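Acyl-CoA dehydrogenase (Bacillus anthracis, PDB 3OWA) probably oxidises acyl-CoA thioesters to their 2,3-enoyl-CoA products, using a tightly bound FAD as the electron acceptor. Local coordinates at residues 48-59 with 105-113. Sequence-based numbering, arbitrary orientation.
Sequences IVNEVLPELEYL and FSRAGGFAI
Ile48, Val52 and Leu59 meet Phe105, Ala108 and Phe111 in a buried, apolar contact between helices of the N-terminal domain, with no hydrogen bond crossing it. One side is the end of helix 35-52 with the short helix 56-59; the other runs from the end of helix 95-105 through the turn into the start of helix 110-122.

Ile48 works in two directions. Its CD1 methyl sits almost squarely over the Phe105 ring, 3.5 Å from the centroid and 9° off the normal, a CH-pi contact; its second branch, CG2, held anti to the backbone N, lies 3.8 Å from Arg107 CG, so beta-branching lets one residue serve two partners. Ala108, small enough for the helix to come close, places its CB 3.8 Å from Val52 CG1. Val52 CG1 also lies 3.8 Å from Phe111 CD2, while Leu59 CD1 comes obliquely to the ring's CD1, 4.1 Å away. Leu56 CD1 rests 3.6 Å from the Ala108 carbonyl O, the backbone acceptor for the Phe111 N-H.

Toward the partly exposed margin, Arg107 suits its place by being long: bent at chi2 (90°), it lays its aliphatic part along Ile48 and brings its guanidinium under Val49 CG2, which covers one face, 3.5 Å from NH1. The Leu53 side chain crosses that of Arg107 at about a right angle, its CD1 near NE. Gly109, with phi of 54°, lets the backbone turn between the helices.

Beyond the contact, Phe105 stacks on His115. Such packing of apolar side chains between helices distant in sequence is characteristic of the all-helical N-terminal domain of the acyl-CoA dehydrogenase fold.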
loop_
_atom_site.group_PDB
_atom_site.type_symbol
_atom_site.label_atom_id
_atom_site.label_comp_id
_atom_site.label_asym_id
_atom_site.label_seq_id
_atom_site.Cartn_x
_atom_site.Cartn_y
_atom_site.Cartn_z
ATOM N N ILE A 48 21.063 9.155 17.677
ATOM C CA ILE A 48 19.626 9.073 17.382
ATOM C C ILE A 48 18.814 8.465 18.559
ATOM O O ILE A 48 17.833 9.060 19.039
ATOM C CB ILE A 48 19.332 8.368 16.009
ATOM C CG1 ILE A 48 19.360 9.390 14.867
ATOM C CG2 ILE A 48 17.894 7.874 15.972
ATOM C CD1 ILE A 48 20.693 9.844 14.467
ATOM N N VAL A 49 19.290 7.343 19.097
ATOM C CA VAL A 49 18.592 6.638 20.155
ATOM C C VAL A 49 18.661 7.404 21.482
ATOM O O VAL A 49 17.647 7.566 22.163
ATOM C CB VAL A 49 19.149 5.176 20.308
ATOM C CG1 VAL A 49 18.684 4.519 21.607
ATOM C CG2 VAL A 49 18.765 4.314 19.135
ATOM N N ASN A 50 19.863 7.810 21.888
ATOM C CA ASN A 50 20.043 8.534 23.131
ATOM C C ASN A 50 19.510 9.981 23.121
ATOM O O ASN A 50 18.929 10.403 24.106
ATOM C CB ASN A 50 21.509 8.506 23.576
ATOM C CG ASN A 50 22.003 7.091 23.844
ATOM O OD1 ASN A 50 21.210 6.197 24.120
ATOM N ND2 ASN A 50 23.314 6.892 23.791
ATOM N N GLU A 51 19.700 10.733 22.035
ATOM C CA GLU A 51 19.380 12.190 22.051
ATOM C C GLU A 51 18.108 12.556 21.326
ATOM O O GLU A 51 17.356 13.405 21.779
ATOM C CB GLU A 51 20.542 13.015 21.480
ATOM C CG GLU A 51 21.912 12.640 22.086
ATOM C CD GLU A 51 22.014 13.032 23.543
ATOM O OE1 GLU A 51 21.754 14.209 23.847
ATOM O OE2 GLU A 51 22.390 12.192 24.391
ATOM N N VAL A 52 17.876 11.940 20.183
ATOM C CA VAL A 52 16.764 12.351 19.329
ATOM C C VAL A 52 15.426 11.740 19.723
ATOM O O VAL A 52 14.390 12.453 19.774
ATOM C CB VAL A 52 17.064 12.062 17.844
ATOM C CG1 VAL A 52 15.857 12.436 16.949
ATOM C CG2 VAL A 52 18.272 12.860 17.411
ATOM N N LEU A 53 15.409 10.425 19.943
ATOM C CA LEU A 53 14.143 9.730 20.186
ATOM C C LEU A 53 13.354 10.214 21.398
ATOM O O LEU A 53 12.109 10.277 21.334
ATOM C CB LEU A 53 14.287 8.207 20.192
ATOM C CG LEU A 53 14.784 7.578 18.896
ATOM C CD1 LEU A 53 14.767 6.016 19.044
ATOM C CD2 LEU A 53 13.973 8.047 17.635
ATOM N N PRO A 54 14.045 10.557 22.491
ATOM C CA PRO A 54 13.317 11.080 23.623
ATOM C C PRO A 54 12.575 12.391 23.286
ATOM O O PRO A 54 11.693 12.752 24.028
ATOM C CB PRO A 54 14.421 11.393 24.630
ATOM C CG PRO A 54 15.494 10.329 24.340
ATOM C CD PRO A 54 15.455 10.263 22.806
ATOM N N GLU A 55 12.949 13.091 22.208
ATOM C CA GLU A 55 12.285 14.358 21.834
ATOM C C GLU A 55 11.355 14.206 20.654
ATOM O O GLU A 55 10.623 15.139 20.309
ATOM C CB GLU A 55 13.321 15.465 21.563
ATOM C CG GLU A 55 14.193 15.731 22.825
ATOM C CD GLU A 55 15.004 17.041 22.745
ATOM O OE1 GLU A 55 14.438 18.115 22.409
ATOM O OE2 GLU A 55 16.224 16.975 23.002
ATOM N N LEU A 56 11.348 13.042 20.036
ATOM C CA LEU A 56 10.671 12.930 18.728
ATOM C C LEU A 56 9.201 13.349 18.797
ATOM O O LEU A 56 8.676 13.952 17.861
ATOM C CB LEU A 56 10.825 11.511 18.158
ATOM C CG LEU A 56 10.323 11.285 16.732
ATOM C CD1 LEU A 56 10.959 12.298 15.754
ATOM C CD2 LEU A 56 10.663 9.844 16.366
ATOM N N GLU A 57 8.537 13.044 19.906
ATOM C CA GLU A 57 7.118 13.374 20.067
ATOM C C GLU A 57 6.889 14.899 20.085
ATOM O O GLU A 57 5.855 15.375 19.613
ATOM C CB GLU A 57 6.597 12.698 21.338
ATOM C CG GLU A 57 5.220 13.088 21.806
ATOM C CD GLU A 57 4.976 12.713 23.270
ATOM O OE1 GLU A 57 3.791 12.607 23.653
ATOM O OE2 GLU A 57 5.957 12.528 24.038
ATOM N N TYR A 58 7.854 15.662 20.595
ATOM C CA TYR A 58 7.755 17.139 20.573
ATOM C C TYR A 58 8.121 17.684 19.212
ATOM O O TYR A 58 7.523 18.651 18.757
ATOM C CB TYR A 58 8.642 17.794 21.625
ATOM C CG TYR A 58 8.403 17.252 22.984
ATOM C CD1 TYR A 58 7.359 17.728 23.769
ATOM C CD2 TYR A 58 9.218 16.246 23.491
ATOM C CE1 TYR A 58 7.141 17.198 25.052
ATOM C CE2 TYR A 58 9.007 15.715 24.743
ATOM C CZ TYR A 58 7.975 16.181 25.512
ATOM O OH TYR A 58 7.789 15.644 26.757
ATOM N N LEU A 59 9.079 17.055 18.544
ATOM C CA LEU A 59 9.335 17.432 17.142
ATOM C C LEU A 59 8.087 17.275 16.309
ATOM O O LEU A 59 7.789 18.163 15.487
ATOM C CB LEU A 59 10.467 16.600 16.538
ATOM C CG LEU A 59 11.779 16.586 17.345
ATOM C CD1 LEU A 59 12.914 15.831 16.639
ATOM C CD2 LEU A 59 12.185 18.039 17.542
ATOM N N PHE A 105 20.017 7.514 10.520
ATOM C CA PHE A 105 19.055 8.623 10.734
ATOM C C PHE A 105 17.586 8.247 10.497
ATOM O O PHE A 105 16.658 8.818 11.112
ATOM C CB PHE A 105 19.442 9.895 9.932
ATOM C CG PHE A 105 20.107 10.939 10.766
ATOM C CD1 PHE A 105 19.371 11.970 11.329
ATOM C CD2 PHE A 105 21.487 10.886 11.006
ATOM C CE1 PHE A 105 20.021 12.932 12.152
ATOM C CE2 PHE A 105 22.112 11.835 11.831
ATOM C CZ PHE A 105 21.373 12.855 12.388
ATOM N N SER A 106 17.343 7.312 9.570
ATOM C CA SER A 106 15.958 6.832 9.313
ATOM C C SER A 106 15.173 6.393 10.572
ATOM O O SER A 106 13.952 6.489 10.621
ATOM C CB SER A 106 15.955 5.730 8.261
ATOM O OG SER A 106 16.469 4.560 8.870
ATOM N N ARG A 107 15.877 5.971 11.616
ATOM C CA ARG A 107 15.231 5.630 12.882
ATOM C C ARG A 107 14.387 6.810 13.438
ATOM O O ARG A 107 13.386 6.592 14.137
ATOM C CB ARG A 107 16.302 5.122 13.875
ATOM C CG ARG A 107 15.808 4.787 15.270
ATOM C CD ARG A 107 15.364 3.311 15.403
ATOM N NE ARG A 107 14.951 3.055 16.786
ATOM C CZ ARG A 107 15.696 2.424 17.685
ATOM N NH1 ARG A 107 16.874 1.920 17.334
ATOM N NH2 ARG A 107 15.255 2.273 18.931
ATOM N N ALA A 108 14.747 8.051 13.073
ATOM C CA ALA A 108 14.162 9.200 13.705
ATOM C C ALA A 108 13.027 9.779 12.867
ATOM O O ALA A 108 12.748 10.974 12.972
ATOM C CB ALA A 108 15.240 10.266 13.938
ATOM N N GLY A 109 12.413 8.964 12.010
ATOM C CA GLY A 109 11.278 9.435 11.211
ATOM C C GLY A 109 11.601 10.689 10.424
ATOM O O GLY A 109 12.596 10.752 9.694
ATOM N N GLY A 110 10.721 11.678 10.526
ATOM C CA GLY A 110 10.864 12.903 9.763
ATOM C C GLY A 110 12.120 13.693 10.064
ATOM O O GLY A 110 12.557 14.484 9.267
ATOM N N PHE A 111 12.717 13.513 11.235
ATOM C CA PHE A 111 13.986 14.144 11.470
ATOM C C PHE A 111 15.068 13.681 10.484
ATOM O O PHE A 111 16.079 14.367 10.329
ATOM C CB PHE A 111 14.428 13.924 12.943
ATOM C CG PHE A 111 15.540 14.827 13.377
ATOM C CD1 PHE A 111 15.354 16.215 13.420
ATOM C CD2 PHE A 111 16.773 14.306 13.739
ATOM C CE1 PHE A 111 16.385 17.054 13.809
ATOM C CE2 PHE A 111 17.812 15.148 14.124
ATOM C CZ PHE A 111 17.620 16.513 14.170
ATOM N N ALA A 112 14.912 12.509 9.880
ATOM C CA ALA A 112 15.898 12.004 8.885
ATOM C C ALA A 112 15.743 12.863 7.635
ATOM O O ALA A 112 16.699 13.061 6.881
ATOM C CB ALA A 112 15.656 10.556 8.486
ATOM N N ILE A 113 14.529 13.318 7.401
ATOM C CA ILE A 113 14.256 14.162 6.252
ATOM C C ILE A 113 14.873 15.503 6.462
ATOM O O ILE A 113 15.544 16.031 5.554
ATOM C CB ILE A 113 12.706 14.302 6.025
ATOM C CG1 ILE A 113 12.076 12.910 5.806
ATOM C CG2 ILE A 113 12.404 15.294 4.880
ATOM C CD1 ILE A 113 12.755 12.032 4.784
#